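Glycosyl hydrolase BlGH5_18 (PDB 7LQX) probably hydrolyses glycosidic bonds in N-glycan fragments, acting as a subfamily GH5_18 glycosidase of a gut bifidobacterium. Local coordinates at residues L41-P46 / I84-R89; L158-E163 / D184-D189; G238-Y243 / Q281-A286; L260-A265 / R270-Q275. All coordinates share one frame; numbering follows the deposited sequence.

Contact 1 of 4, residues L41-P46 / I84-R89; sequences LDPDWP and IADVRR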
loop_
_atom_site.group_PDB
_atom_site.type_symbol
_atom_site.label_atom_id
_atom_site.label_comp_id
_atom_site.label_asym_id
_atom_site.label_seq_id
_atom_site.Cartn_x
_atom_site.Cartn_y
_atom_site.Cartn_z
ATOM N N LEU A 41 -2.362 -12.897 -2.919
ATOM C CA LEU A 41 -1.155 -13.108 -2.131
ATOM C C LEU A 41 -0.901 -14.581 -1.840
ATOM O O LEU A 41 0.213 -14.935 -1.447
ATOM C CB LEU A 41 -1.254 -12.318 -0.827
ATOM C CG LEU A 41 -1.220 -10.800 -0.988
ATOM C CD1 LEU A 41 -1.602 -10.109 0.321
ATOM C CD2 LEU A 41 0.133 -10.317 -1.455
ATOM N N ASP A 42 -1.899 -15.443 -2.029
ATOM C CA ASP A 42 -1.753 -16.877 -1.801
ATOM C C ASP A 42 -2.819 -17.606 -2.610
ATOM O O ASP A 42 -3.808 -18.088 -2.046
ATOM C CB ASP A 42 -1.900 -17.189 -0.314
ATOM C CG ASP A 42 -1.736 -18.665 0.002
ATOM O OD1 ASP A 42 -1.090 -19.395 -0.780
ATOM O OD2 ASP A 42 -2.257 -19.095 1.048
ATOM N N PRO A 43 -2.663 -17.695 -3.929
ATOM C CA PRO A 43 -3.735 -18.268 -4.756
ATOM C C PRO A 43 -4.029 -19.723 -4.414
ATOM O O PRO A 43 -3.124 -20.547 -4.279
ATOM C CB PRO A 43 -3.198 -18.118 -6.185
ATOM C CG PRO A 43 -2.233 -16.960 -6.101
ATOM C CD PRO A 43 -1.584 -17.108 -4.748
ATOM N N ASP A 44 -5.315 -20.030 -4.278
ATOM C CA ASP A 44 -5.826 -21.393 -4.100
ATOM C C ASP A 44 -6.616 -21.679 -5.374
ATOM O O ASP A 44 -7.777 -21.279 -5.497
ATOM C CB ASP A 44 -6.688 -21.457 -2.844
ATOM C CG ASP A 44 -7.356 -22.812 -2.632
ATOM O OD1 ASP A 44 -7.481 -23.613 -3.582
ATOM O OD2 ASP A 44 -7.788 -23.061 -1.488
ATOM N N TRP A 45 -5.979 -22.339 -6.330
ATOM C CA TRP A 45 -6.590 -22.477 -7.648
ATOM C C TRP A 45 -7.758 -23.453 -7.636
ATOM O O TRP A 45 -8.761 -23.188 -8.303
ATOM C CB TRP A 45 -5.553 -22.805 -8.726
ATOM C CG TRP A 45 -4.634 -21.641 -8.931
ATOM C CD1 TRP A 45 -3.298 -21.596 -8.692
ATOM C CD2 TRP A 45 -5.008 -20.329 -9.373
ATOM N NE1 TRP A 45 -2.809 -20.344 -8.971
ATOM C CE2 TRP A 45 -3.840 -19.547 -9.389
ATOM C CE3 TRP A 45 -6.214 -19.750 -9.766
ATOM C CZ2 TRP A 45 -3.843 -18.215 -9.785
ATOM C CZ3 TRP A 45 -6.215 -18.432 -10.151
ATOM C CH2 TRP A 45 -5.040 -17.677 -10.159
ATOM N N PRO A 46 -7.695 -24.570 -6.902
ATOM C CA PRO A 46 -8.909 -25.398 -6.770
ATOM C C PRO A 46 -10.114 -24.614 -6.275
ATOM O O PRO A 46 -11.241 -24.861 -6.725
ATOM C CB PRO A 46 -8.476 -26.508 -5.801
ATOM C CG PRO A 46 -7.011 -26.636 -6.044
ATOM C CD PRO A 46 -6.527 -25.215 -6.273
ATOM N N ILE A 84 0.818 -11.213 -13.211
ATOM C CA ILE A 84 0.135 -11.216 -14.504
ATOM C C ILE A 84 -0.297 -12.631 -14.860
ATOM O O ILE A 84 -1.435 -12.864 -15.286
ATOM C CB ILE A 84 1.018 -10.582 -15.600
ATOM C CG1 ILE A 84 1.105 -9.069 -15.378
ATOM C CG2 ILE A 84 0.472 -10.903 -16.993
ATOM C CD1 ILE A 84 1.903 -8.316 -16.422
ATOM N N ALA A 85 0.601 -13.603 -14.672
ATOM C CA ALA A 85 0.265 -14.994 -14.951
ATOM C C ALA A 85 -0.916 -15.458 -14.109
ATOM O O ALA A 85 -1.746 -16.245 -14.577
ATOM C CB ALA A 85 1.481 -15.896 -14.725
ATOM N N ASP A 86 -1.007 -14.989 -12.861
ATOM C CA ASP A 86 -2.137 -15.368 -12.018
ATOM C C ASP A 86 -3.448 -14.792 -12.549
ATOM O O ASP A 86 -4.490 -15.457 -12.496
ATOM C CB ASP A 86 -1.912 -14.908 -10.574
ATOM C CG ASP A 86 -0.849 -15.715 -9.846
ATOM O OD1 ASP A 86 -0.493 -16.822 -10.299
ATOM O OD2 ASP A 86 -0.393 -15.241 -8.781
ATOM N N VAL A 87 -3.435 -13.549 -13.029
ATOM C CA VAL A 87 -4.642 -13.011 -13.659
ATOM C C VAL A 87 -5.024 -13.857 -14.867
ATOM O O VAL A 87 -6.195 -14.203 -15.060
ATOM C CB VAL A 87 -4.465 -11.532 -14.044
ATOM C CG1 VAL A 87 -5.763 -10.993 -14.653
ATOM C CG2 VAL A 87 -4.058 -10.709 -12.843
ATOM N N ARG A 88 -4.040 -14.198 -15.704
ATOM C CA ARG A 88 -4.323 -15.014 -16.878
ATOM C C ARG A 88 -4.903 -16.362 -16.472
ATOM O O ARG A 88 -5.829 -16.868 -17.118
ATOM C CB ARG A 88 -3.057 -15.186 -17.721
ATOM C CG ARG A 88 -3.270 -15.997 -18.989
ATOM C CD ARG A 88 -2.056 -16.007 -19.894
ATOM N NE ARG A 88 -2.281 -16.914 -21.015
ATOM C CZ ARG A 88 -1.415 -17.145 -21.993
ATOM N NH1 ARG A 88 -0.248 -16.517 -22.018
ATOM N NH2 ARG A 88 -1.733 -18.001 -22.954
ATOM N N ARG A 89 -4.387 -16.951 -15.390
ATOM C CA ARG A 89 -4.897 -18.240 -14.940
ATOM C C ARG A 89 -6.352 -18.125 -14.505
ATOM O O ARG A 89 -7.168 -19.007 -14.795
ATOM C CB ARG A 89 -4.030 -18.783 -13.803
ATOM C CG ARG A 89 -4.543 -20.086 -13.209
ATOM C CD ARG A 89 -4.256 -21.291 -14.074
ATOM N NE ARG A 89 -4.522 -22.529 -13.345
ATOM C CZ ARG A 89 -3.749 -23.009 -12.374
ATOM N NH1 ARG A 89 -2.657 -22.353 -12.004
ATOM N NH2 ARG A 89 -4.067 -24.144 -11.768
HETATM O O HOH W 1 -0.211 -19.236 -8.955
#
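Arg89 covers one face of the Trp45 indole with both its charged end and its aliphatic chain. The guanidinium stacks on the five-membered ring as a cation-pi pair, Arg89 CZ lying 4.0 Å from that ring's centroid with the two planes 29° apart. Nearer the helix, Arg89 CG makes a CH-pi contact 3.6 Å from the centroid of the six-membered ring, almost straight above it. The chain is bent at its second torsion (chi2 77°), which lays it along the indole instead of letting it run on past. Pro43 CB lies over the opposite face, toward its rim, so the indole has a neighbour on each side. Plain van der Waals contacts add Trp45 CH2 at 3.3 Å from Asp86 O and Pro43 CG at 3.7 Å from Asp86 OD2. The polar link is a water in the plane of the indole: it accepts from Trp45 NE1 at 2.8 Å and donates to Asp86 OD1 at 2.8 Å. The second carboxylate oxygen, OD2, is engaged by a salt bridge to Lys82. A leucine in place of Trp45 would probably leave the Arg89 guanidinium without its flat support and the water without its N-H donor. The contact joins the start of helix 45-57, where Asp44 is the N-cap, to helix 81-96, both on the outside of the (beta/alpha)8 barrel; Trp45 also touches Met90 and Ile93 and meets Phe39 edge-to-face.

Contact 2 of 4, residues L158-E163 / D184-D189; sequences LTLGNE and DAWLAD. With EDO (1,2-ethanediol), chain D.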
loop_
_atom_site.group_PDB
_atom_site.type_symbol
_atom_site.label_atom_id
_atom_site.label_comp_id
_atom_site.label_asym_id
_atom_site.label_seq_id
_atom_site.Cartn_x
_atom_site.Cartn_y
_atom_site.Cartn_z
ATOM N N LEU A 158 -11.025 -5.198 -21.216
ATOM C CA LEU A 158 -10.629 -4.657 -19.931
ATOM C C LEU A 158 -11.235 -3.287 -19.693
ATOM O O LEU A 158 -11.532 -2.528 -20.626
ATOM C CB LEU A 158 -9.099 -4.611 -19.796
ATOM C CG LEU A 158 -8.334 -3.764 -20.812
ATOM C CD1 LEU A 158 -8.391 -2.295 -20.442
ATOM C CD2 LEU A 158 -6.887 -4.237 -20.917
ATOM N N THR A 159 -11.424 -3.005 -18.407
ATOM C CA THR A 159 -11.783 -1.693 -17.900
ATOM C C THR A 159 -10.515 -1.151 -17.253
ATOM O O THR A 159 -9.789 -1.895 -16.588
ATOM C CB THR A 159 -12.871 -1.839 -16.847
ATOM O OG1 THR A 159 -13.995 -2.508 -17.430
ATOM C CG2 THR A 159 -13.347 -0.504 -16.323
ATOM N N LEU A 160 -10.230 0.136 -17.442
ATOM C CA LEU A 160 -8.962 0.659 -16.939
ATOM C C LEU A 160 -8.808 0.412 -15.442
ATOM O O LEU A 160 -7.721 0.063 -14.971
ATOM C CB LEU A 160 -8.819 2.141 -17.267
ATOM C CG LEU A 160 -8.819 2.477 -18.751
ATOM C CD1 LEU A 160 -8.617 3.973 -18.944
ATOM C CD2 LEU A 160 -7.765 1.709 -19.522
ATOM N N GLY A 161 -9.874 0.587 -14.673
ATOM C CA GLY A 161 -9.823 0.303 -13.246
ATOM C C GLY A 161 -11.138 0.684 -12.603
ATOM O O GLY A 161 -11.903 1.492 -13.135
ATOM N N ASN A 162 -11.382 0.109 -11.433
ATOM C CA ASN A 162 -12.676 0.294 -10.794
ATOM C C ASN A 162 -12.794 1.693 -10.200
ATOM O O ASN A 162 -12.053 2.033 -9.276
ATOM C CB ASN A 162 -12.825 -0.741 -9.689
ATOM C CG ASN A 162 -14.159 -0.679 -9.029
ATOM O OD1 ASN A 162 -15.185 -0.758 -9.695
ATOM N ND2 ASN A 162 -14.169 -0.501 -7.713
ATOM N N GLU A 163 -13.741 2.495 -10.688
ATOM C CA GLU A 163 -14.106 3.758 -10.034
ATOM C C GLU A 163 -12.892 4.639 -9.759
ATOM O O GLU A 163 -12.762 5.243 -8.695
ATOM C CB GLU A 163 -14.895 3.490 -8.748
ATOM C CG GLU A 163 -16.159 2.691 -9.008
ATOM C CD GLU A 163 -16.927 2.288 -7.782
ATOM O OE1 GLU A 163 -16.540 2.680 -6.659
ATOM O OE2 GLU A 163 -17.928 1.559 -7.956
ATOM N N ASP A 184 -9.698 13.596 -20.408
ATOM C CA ASP A 184 -9.973 13.215 -21.792
ATOM C C ASP A 184 -8.748 12.552 -22.423
ATOM O O ASP A 184 -8.851 11.510 -23.085
ATOM C CB ASP A 184 -10.331 14.449 -22.628
ATOM C CG ASP A 184 -11.708 15.008 -22.335
ATOM O OD1 ASP A 184 -12.577 14.297 -21.805
ATOM O OD2 ASP A 184 -11.937 16.184 -22.700
ATOM N N ALA A 185 -7.581 13.179 -22.264
ATOM C CA ALA A 185 -6.368 12.681 -22.903
ATOM C C ALA A 185 -5.864 11.427 -22.210
ATOM O O ALA A 185 -5.401 10.488 -22.871
ATOM C CB ALA A 185 -5.288 13.764 -22.874
ATOM N N TRP A 186 -5.948 11.398 -20.877
ATOM C CA TRP A 186 -5.493 10.246 -20.107
ATOM C C TRP A 186 -6.293 9.006 -20.468
ATOM O O TRP A 186 -5.727 7.937 -20.723
ATOM C CB TRP A 186 -5.627 10.576 -18.616
ATOM C CG TRP A 186 -5.238 9.455 -17.702
ATOM C CD1 TRP A 186 -3.975 9.068 -17.366
ATOM C CD2 TRP A 186 -6.126 8.566 -17.024
ATOM N NE1 TRP A 186 -4.025 7.993 -16.517
ATOM C CE2 TRP A 186 -5.334 7.667 -16.287
ATOM C CE3 TRP A 186 -7.516 8.450 -16.955
ATOM C CZ2 TRP A 186 -5.888 6.658 -15.495
ATOM C CZ3 TRP A 186 -8.064 7.449 -16.172
ATOM C CH2 TRP A 186 -7.251 6.567 -15.452
ATOM N N LEU A 187 -7.619 9.133 -20.512
ATOM C CA LEU A 187 -8.455 8.011 -20.913
ATOM C C LEU A 187 -8.099 7.539 -22.315
ATOM O O LEU A 187 -7.900 6.343 -22.548
ATOM C CB LEU A 187 -9.928 8.408 -20.855
ATOM C CG LEU A 187 -10.556 8.561 -19.474
ATOM C CD1 LEU A 187 -11.961 9.140 -19.576
ATOM C CD2 LEU A 187 -10.578 7.218 -18.762
ATOM N N ALA A 188 -8.021 8.467 -23.270
ATOM C CA ALA A 188 -7.748 8.060 -24.643
ATOM C C ALA A 188 -6.406 7.351 -24.744
ATOM O O ALA A 188 -6.276 6.350 -25.461
ATOM C CB ALA A 188 -7.781 9.274 -25.571
ATOM N N ASP A 189 -5.398 7.858 -24.032
ATOM C CA ASP A 189 -4.050 7.300 -24.103
ATOM C C ASP A 189 -4.011 5.859 -23.610
ATOM O O ASP A 189 -3.363 5.004 -24.224
ATOM C CB ASP A 189 -3.119 8.194 -23.281
ATOM C CG ASP A 189 -1.648 7.946 -23.550
ATOM O OD1 ASP A 189 -1.302 7.364 -24.597
ATOM O OD2 ASP A 189 -0.829 8.348 -22.695
HETATM C C1 EDO D . -17.355 -1.844 -5.979
HETATM O O1 EDO D . -16.946 -0.986 -7.045
HETATM C C2 EDO D . -16.117 -2.223 -5.172
HETATM O O2 EDO D . -15.508 -1.016 -4.685
#
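Leu160 points its CD1 methyl at helix 180-191, where it meets Leu187 CD2 at 3.8 Å. The two leucine side chains run aslant of each other, methyl against methyl. Trp186 comes in beside them, its CZ3 4.5 Å from Leu160 CD1 in a looser approach; its ring packs edge-to-face with Phe129, and its NE1 is hydrogen-bonded to Glu138. Leu160 has CG anti to its carbonyl carbon (chi1 -61°), which sends the branch outward from the barrel wall into the helix layer. Two residues on, Asn162 carries its amide to the other side of the chain, with CG anti to the backbone N (chi1 -177°). Its ND2 donates to O1 of an ethanediol at 2.9 Å, the N-H...O angle being 149°, and also to His109 O, while OD1 accepts from Arg64. Glu163 OE2 lies 2.9 Å from the same ethanediol O1, and Glu276 binds the diol too. With an alanine here the amide is gone, and Arg64 NH2, His109 O and the diol O1 are likely to be left without the partner that lines them up. The Asn-Glu pair after the fourth barrel strand is where clan GH-A glycosidases carry their acid/base, so Glu163 probably has that role. Chemistry thus divides by side: apolar side chains pack the barrel wall against the helix, whereas polar groups gather at a pocket whose bound diol, probably from the crystallisation liquor, is consistent with a sugar site.

Contact 3 of 4, residues G238-Y243 / Q281-A286; sequences GTAQGY and QNVLEA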
loop_
_atom_site.group_PDB
_atom_site.type_symbol
_atom_site.label_atom_id
_atom_site.label_comp_id
_atom_site.label_asym_id
_atom_site.label_seq_id
_atom_site.Cartn_x
_atom_site.Cartn_y
_atom_site.Cartn_z
ATOM N N GLY A 238 -28.348 7.771 -1.264
ATOM C CA GLY A 238 -29.405 8.697 -0.938
ATOM C C GLY A 238 -30.746 8.307 -1.508
ATOM O O GLY A 238 -31.771 8.833 -1.065
ATOM N N THR A 239 -30.770 7.400 -2.484
ATOM C CA THR A 239 -32.032 7.034 -3.106
ATOM C C THR A 239 -32.907 6.249 -2.136
ATOM O O THR A 239 -34.071 6.598 -1.918
ATOM C CB THR A 239 -31.774 6.240 -4.385
ATOM O OG1 THR A 239 -30.997 7.038 -5.285
ATOM C CG2 THR A 239 -33.073 5.888 -5.048
ATOM N N ALA A 240 -32.368 5.186 -1.539
ATOM C CA ALA A 240 -33.154 4.437 -0.565
ATOM C C ALA A 240 -33.499 5.303 0.638
ATOM O O ALA A 240 -34.622 5.246 1.153
ATOM C CB ALA A 240 -32.407 3.184 -0.125
ATOM N N GLN A 241 -32.548 6.115 1.100
ATOM C CA GLN A 241 -32.792 6.923 2.288
ATOM C C GLN A 241 -33.859 7.979 2.033
ATOM O O GLN A 241 -34.737 8.203 2.877
ATOM C CB GLN A 241 -31.496 7.592 2.739
ATOM C CG GLN A 241 -30.383 6.628 3.117
ATOM C CD GLN A 241 -29.393 6.389 2.000
ATOM O OE1 GLN A 241 -29.766 6.239 0.839
ATOM N NE2 GLN A 241 -28.120 6.346 2.345
ATOM N N GLY A 242 -33.789 8.652 0.886
ATOM C CA GLY A 242 -34.677 9.771 0.633
ATOM C C GLY A 242 -36.061 9.371 0.180
ATOM O O GLY A 242 -37.041 10.049 0.509
ATOM N N TYR A 243 -36.172 8.281 -0.584
ATOM C CA TYR A 243 -37.456 7.839 -1.110
ATOM C C TYR A 243 -38.010 6.609 -0.413
ATOM O O TYR A 243 -39.222 6.375 -0.490
ATOM C CB TYR A 243 -37.358 7.563 -2.616
ATOM C CG TYR A 243 -36.897 8.779 -3.356
ATOM C CD1 TYR A 243 -37.775 9.812 -3.637
ATOM C CD2 TYR A 243 -35.574 8.921 -3.737
ATOM C CE1 TYR A 243 -37.356 10.942 -4.289
ATOM C CE2 TYR A 243 -35.150 10.046 -4.392
ATOM C CZ TYR A 243 -36.041 11.056 -4.654
ATOM O OH TYR A 243 -35.591 12.172 -5.306
ATOM N N GLN A 281 -27.266 -3.737 2.286
ATOM C CA GLN A 281 -28.037 -3.874 3.518
ATOM C C GLN A 281 -27.773 -2.773 4.529
ATOM O O GLN A 281 -28.307 -2.851 5.639
ATOM C CB GLN A 281 -27.849 -5.270 4.122
ATOM C CG GLN A 281 -28.556 -6.316 3.265
ATOM C CD GLN A 281 -28.203 -7.741 3.604
ATOM O OE1 GLN A 281 -28.058 -8.579 2.714
ATOM N NE2 GLN A 281 -28.068 -8.031 4.886
ATOM N N ASN A 282 -26.992 -1.745 4.197
ATOM C CA ASN A 282 -27.011 -0.535 5.012
ATOM C C ASN A 282 -28.296 0.255 4.808
ATOM O O ASN A 282 -28.644 1.079 5.659
ATOM C CB ASN A 282 -25.774 0.336 4.769
ATOM C CG ASN A 282 -25.562 0.702 3.308
ATOM O OD1 ASN A 282 -26.248 0.215 2.412
ATOM N ND2 ASN A 282 -24.586 1.567 3.066
ATOM N N VAL A 283 -29.020 -0.009 3.720
ATOM C CA VAL A 283 -30.294 0.656 3.462
ATOM C C VAL A 283 -31.440 -0.310 3.193
ATOM O O VAL A 283 -32.608 0.058 3.421
ATOM C CB VAL A 283 -30.178 1.696 2.324
ATOM C CG1 VAL A 283 -29.240 2.833 2.748
ATOM C CG2 VAL A 283 -29.712 1.054 1.032
ATOM N N LEU A 284 -31.179 -1.533 2.732
ATOM C CA LEU A 284 -32.210 -2.534 2.500
ATOM C C LEU A 284 -32.170 -3.609 3.581
ATOM O O LEU A 284 -31.130 -3.865 4.188
ATOM C CB LEU A 284 -31.996 -3.226 1.152
ATOM C CG LEU A 284 -31.812 -2.309 -0.047
ATOM C CD1 LEU A 284 -31.542 -3.163 -1.305
ATOM C CD2 LEU A 284 -32.973 -1.348 -0.263
ATOM N N GLU A 285 -33.308 -4.254 3.801
ATOM C CA GLU A 285 -33.360 -5.401 4.693
ATOM C C GLU A 285 -32.986 -6.665 3.930
ATOM O O GLU A 285 -33.295 -6.813 2.748
ATOM C CB GLU A 285 -34.767 -5.564 5.269
ATOM C CG GLU A 285 -35.244 -4.358 6.060
ATOM C CD GLU A 285 -34.276 -3.966 7.154
ATOM O OE1 GLU A 285 -33.952 -4.835 7.990
ATOM O OE2 GLU A 285 -33.824 -2.801 7.166
ATOM N N ALA A 286 -32.335 -7.596 4.627
ATOM C CA ALA A 286 -31.934 -8.844 3.990
ATOM C C ALA A 286 -33.111 -9.529 3.307
ATOM O O ALA A 286 -32.984 -10.045 2.191
ATOM C CB ALA A 286 -31.326 -9.783 5.033
#
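Ala240 and Val283 form a small, mostly apolar contact between two connections of the (beta/alpha)8 barrel: the short helix 239-243, which follows strand 229-233, and the irregular segment 281-286, which follows strand 272-277. Both connections leave the C-terminal ends of their strands, the side on which enzymes of this fold have their active site. The segments share no hydrogen bond and come nearest at these two residues, with Ala240 CA 6.2 Å from Val283 CA. Ala240 CB touches Val283 CG2 at 3.6 Å and lies as far from Val283 CB, so the alanine methyl nestles against one flank of the valine. Cys250 of helix 248-264 is touched by both Ala240 and Leu284, which ties both connections to one longer helix. Gly238 serves as N-cap of the short helix; its positive phi (110°) would drive a side chain into the preceding carbonyl oxygen, and its own carbonyl O accepts from Gly242 N at 2.8 Å. Gln241 folds back over this start, with a bend at its second torsion (chi2 97°). Its OE1 takes a weak hydrogen bond from Gly238 N at 3.0 Å, and its NE2 donates to Phe236 O, so both ends of the amide have a backbone partner. The amide thereby turns a flat face to the loop, and Val283 CG1 sits over it, 3.6 Å almost straight above Gln241 CD.

Contact 4 of 4, residues L260-A265 / R270-Q275; sequences LSRAFA and RPVWLQ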
loop_
_atom_site.group_PDB
_atom_site.type_symbol
_atom_site.label_atom_id
_atom_site.label_comp_id
_atom_site.label_asym_id
_atom_site.label_seq_id
_atom_site.Cartn_x
_atom_site.Cartn_y
_atom_site.Cartn_z
ATOM N N LEU A 260 -30.049 8.106 -18.199
ATOM C CA LEU A 260 -29.270 9.329 -18.073
ATOM C C LEU A 260 -28.041 9.265 -18.964
ATOM O O LEU A 260 -27.714 10.234 -19.659
ATOM C CB LEU A 260 -28.889 9.538 -16.608
ATOM C CG LEU A 260 -28.075 10.786 -16.289
ATOM C CD1 LEU A 260 -28.821 12.057 -16.620
ATOM C CD2 LEU A 260 -27.700 10.768 -14.808
ATOM N N SER A 261 -27.348 8.127 -18.971
ATOM C CA SER A 261 -26.143 8.023 -19.782
ATOM C C SER A 261 -26.455 8.177 -21.262
ATOM O O SER A 261 -25.666 8.770 -22.003
ATOM C CB SER A 261 -25.426 6.705 -19.486
ATOM O OG SER A 261 -26.044 5.576 -20.086
ATOM N N ARG A 262 -27.613 7.690 -21.703
ATOM C CA ARG A 262 -27.977 7.798 -23.110
ATOM C C ARG A 262 -28.101 9.243 -23.563
ATOM O O ARG A 262 -27.913 9.534 -24.751
ATOM C CB ARG A 262 -29.291 7.068 -23.369
ATOM C CG ARG A 262 -29.196 5.555 -23.295
ATOM C CD ARG A 262 -30.569 4.964 -23.510
ATOM N NE ARG A 262 -31.033 5.108 -24.891
ATOM C CZ ARG A 262 -32.304 5.020 -25.272
ATOM N NH1 ARG A 262 -33.265 4.867 -24.375
ATOM N NH2 ARG A 262 -32.614 5.104 -26.558
ATOM N N ALA A 263 -28.451 10.156 -22.660
ATOM C CA ALA A 263 -28.541 11.556 -23.050
ATOM C C ALA A 263 -27.230 12.048 -23.644
ATOM O O ALA A 263 -27.229 12.915 -24.525
ATOM C CB ALA A 263 -28.896 12.409 -21.832
ATOM N N PHE A 264 -26.102 11.518 -23.162
ATOM C CA PHE A 264 -24.782 12.027 -23.514
ATOM C C PHE A 264 -24.061 11.201 -24.567
ATOM O O PHE A 264 -23.020 11.645 -25.060
ATOM C CB PHE A 264 -23.933 12.168 -22.233
ATOM C CG PHE A 264 -24.630 12.966 -21.178
ATOM C CD1 PHE A 264 -24.668 14.344 -21.245
ATOM C CD2 PHE A 264 -25.326 12.333 -20.161
ATOM C CE1 PHE A 264 -25.362 15.073 -20.303
ATOM C CE2 PHE A 264 -26.021 13.055 -19.231
ATOM C CZ PHE A 264 -26.044 14.421 -19.298
ATOM N N ALA A 265 -24.557 10.016 -24.899
ATOM C CA ALA A 265 -23.910 9.166 -25.890
ATOM C C ALA A 265 -24.198 9.710 -27.281
ATOM O O ALA A 265 -25.362 9.824 -27.672
ATOM C CB ALA A 265 -24.456 7.746 -25.777
ATOM N N ARG A 270 -24.952 2.873 -28.670
ATOM C CA ARG A 270 -23.919 2.531 -27.701
ATOM C C ARG A 270 -24.470 1.606 -26.621
ATOM O O ARG A 270 -25.507 1.913 -26.015
ATOM C CB ARG A 270 -23.384 3.799 -27.055
ATOM C CG ARG A 270 -22.316 3.520 -26.011
ATOM C CD ARG A 270 -21.818 4.816 -25.449
ATOM N NE ARG A 270 -20.802 4.731 -24.396
ATOM C CZ ARG A 270 -19.490 4.685 -24.606
ATOM N NH1 ARG A 270 -19.014 4.630 -25.840
ATOM N NH2 ARG A 270 -18.655 4.669 -23.568
ATOM N N PRO A 271 -23.814 0.481 -26.343
ATOM C CA PRO A 271 -24.280 -0.387 -25.255
ATOM C C PRO A 271 -24.061 0.249 -23.894
ATOM O O PRO A 271 -23.074 0.949 -23.661
ATOM C CB PRO A 271 -23.427 -1.657 -25.409
ATOM C CG PRO A 271 -22.863 -1.592 -26.813
ATOM C CD PRO A 271 -22.681 -0.120 -27.069
ATOM N N VAL A 272 -25.003 -0.019 -22.995
ATOM C CA VAL A 272 -24.905 0.339 -21.587
ATOM C C VAL A 272 -24.701 -0.945 -20.792
ATOM O O VAL A 272 -25.555 -1.835 -20.808
ATOM C CB VAL A 272 -26.168 1.065 -21.102
ATOM C CG1 VAL A 272 -26.050 1.363 -19.619
ATOM C CG2 VAL A 272 -26.384 2.344 -21.883
ATOM N N TRP A 273 -23.587 -1.038 -20.073
ATOM C CA TRP A 273 -23.302 -2.180 -19.212
ATOM C C TRP A 273 -23.580 -1.765 -17.770
ATOM O O TRP A 273 -22.893 -0.900 -17.229
ATOM C CB TRP A 273 -21.842 -2.602 -19.390
ATOM C CG TRP A 273 -21.469 -3.830 -18.615
ATOM C CD1 TRP A 273 -22.307 -4.643 -17.922
ATOM C CD2 TRP A 273 -20.157 -4.390 -18.467
ATOM N NE1 TRP A 273 -21.606 -5.668 -17.333
ATOM C CE2 TRP A 273 -20.284 -5.544 -17.668
ATOM C CE3 TRP A 273 -18.894 -4.037 -18.943
ATOM C CZ2 TRP A 273 -19.193 -6.335 -17.321
ATOM C CZ3 TRP A 273 -17.817 -4.826 -18.612
ATOM C CH2 TRP A 273 -17.969 -5.964 -17.801
ATOM N N LEU A 274 -24.612 -2.358 -17.174
ATOM C CA LEU A 274 -24.829 -2.280 -15.730
ATOM C C LEU A 274 -23.768 -3.177 -15.105
ATOM O O LEU A 274 -23.997 -4.349 -14.791
ATOM C CB LEU A 274 -26.234 -2.735 -15.404
ATOM C CG LEU A 274 -26.697 -2.503 -13.974
ATOM C CD1 LEU A 274 -26.453 -1.091 -13.495
ATOM C CD2 LEU A 274 -28.185 -2.843 -13.901
ATOM N N GLN A 275 -22.564 -2.608 -14.976
ATOM C CA GLN A 275 -21.372 -3.362 -14.603
ATOM C C GLN A 275 -21.321 -3.660 -13.116
ATOM O O GLN A 275 -20.646 -4.617 -12.717
ATOM C CB GLN A 275 -20.145 -2.573 -15.082
ATOM C CG GLN A 275 -18.824 -3.287 -14.910
ATOM C CD GLN A 275 -17.629 -2.445 -15.319
ATOM O OE1 GLN A 275 -16.852 -2.822 -16.211
ATOM N NE2 GLN A 275 -17.473 -1.317 -14.688
#
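Helix 248-264 and strand 272-277 belong to one beta-alpha-beta crossover of the (beta/alpha)8 barrel, in which the helix returns the chain from strand 229-233 to its parallel neighbour. Segments 260-265 and 270-275 run in opposite directions about the four-residue turn between them: Ala265 CA and Arg270 CA are 6.9 Å apart, Ser261 CA and Val272 CA 8.0 Å. No hydrogen bond joins them, so side chains alone make the contact. Val272 has CG2 anti to its carbonyl carbon, which aims that methyl at the helix. It meets Ser261 OG at 3.7 Å, with Arg262 CG farther off at 4.5 Å. The serine hydroxyl is not left for this apolar neighbour to satisfy, since it is hydrogen-bonded to Ala258 O of its own helix. Arg262 sends its guanidinium to Glu259 in a salt bridge. Arg270 stretches out from CG to NE, and its guanidinium is gripped by Thr229 OG1 and the carbonyls of Gly226 and Leu225, tying the start of this segment to strand 229-233 and to the loop that leads into it. What Arg270 offers the helix is a methylene: its CD rests 4.0 Å from Ala265 CB.

In the fold
Contacts 2 and 4 are buried and reach the same barrel sheet, each setting a helix against the barrel wall mainly through carbon atoms, with a serine hydroxyl taking part in contact 4. They meet inside, where Thr159 OG1 and Gln275 OE1 stand 3.1 Å apart in a probable hydrogen bond. Contacts 1 and 3 lie farther out, only partly buried, and join connections or outer helices. Contact 1, about 33 Å from contact 4 between centres and across the chain's centre from it, is the one that uses charge, an aromatic face and a bridging water. Contact 3 rests on methyls and an amide; the helix and strand of contact 4 lie within the loop that it closes.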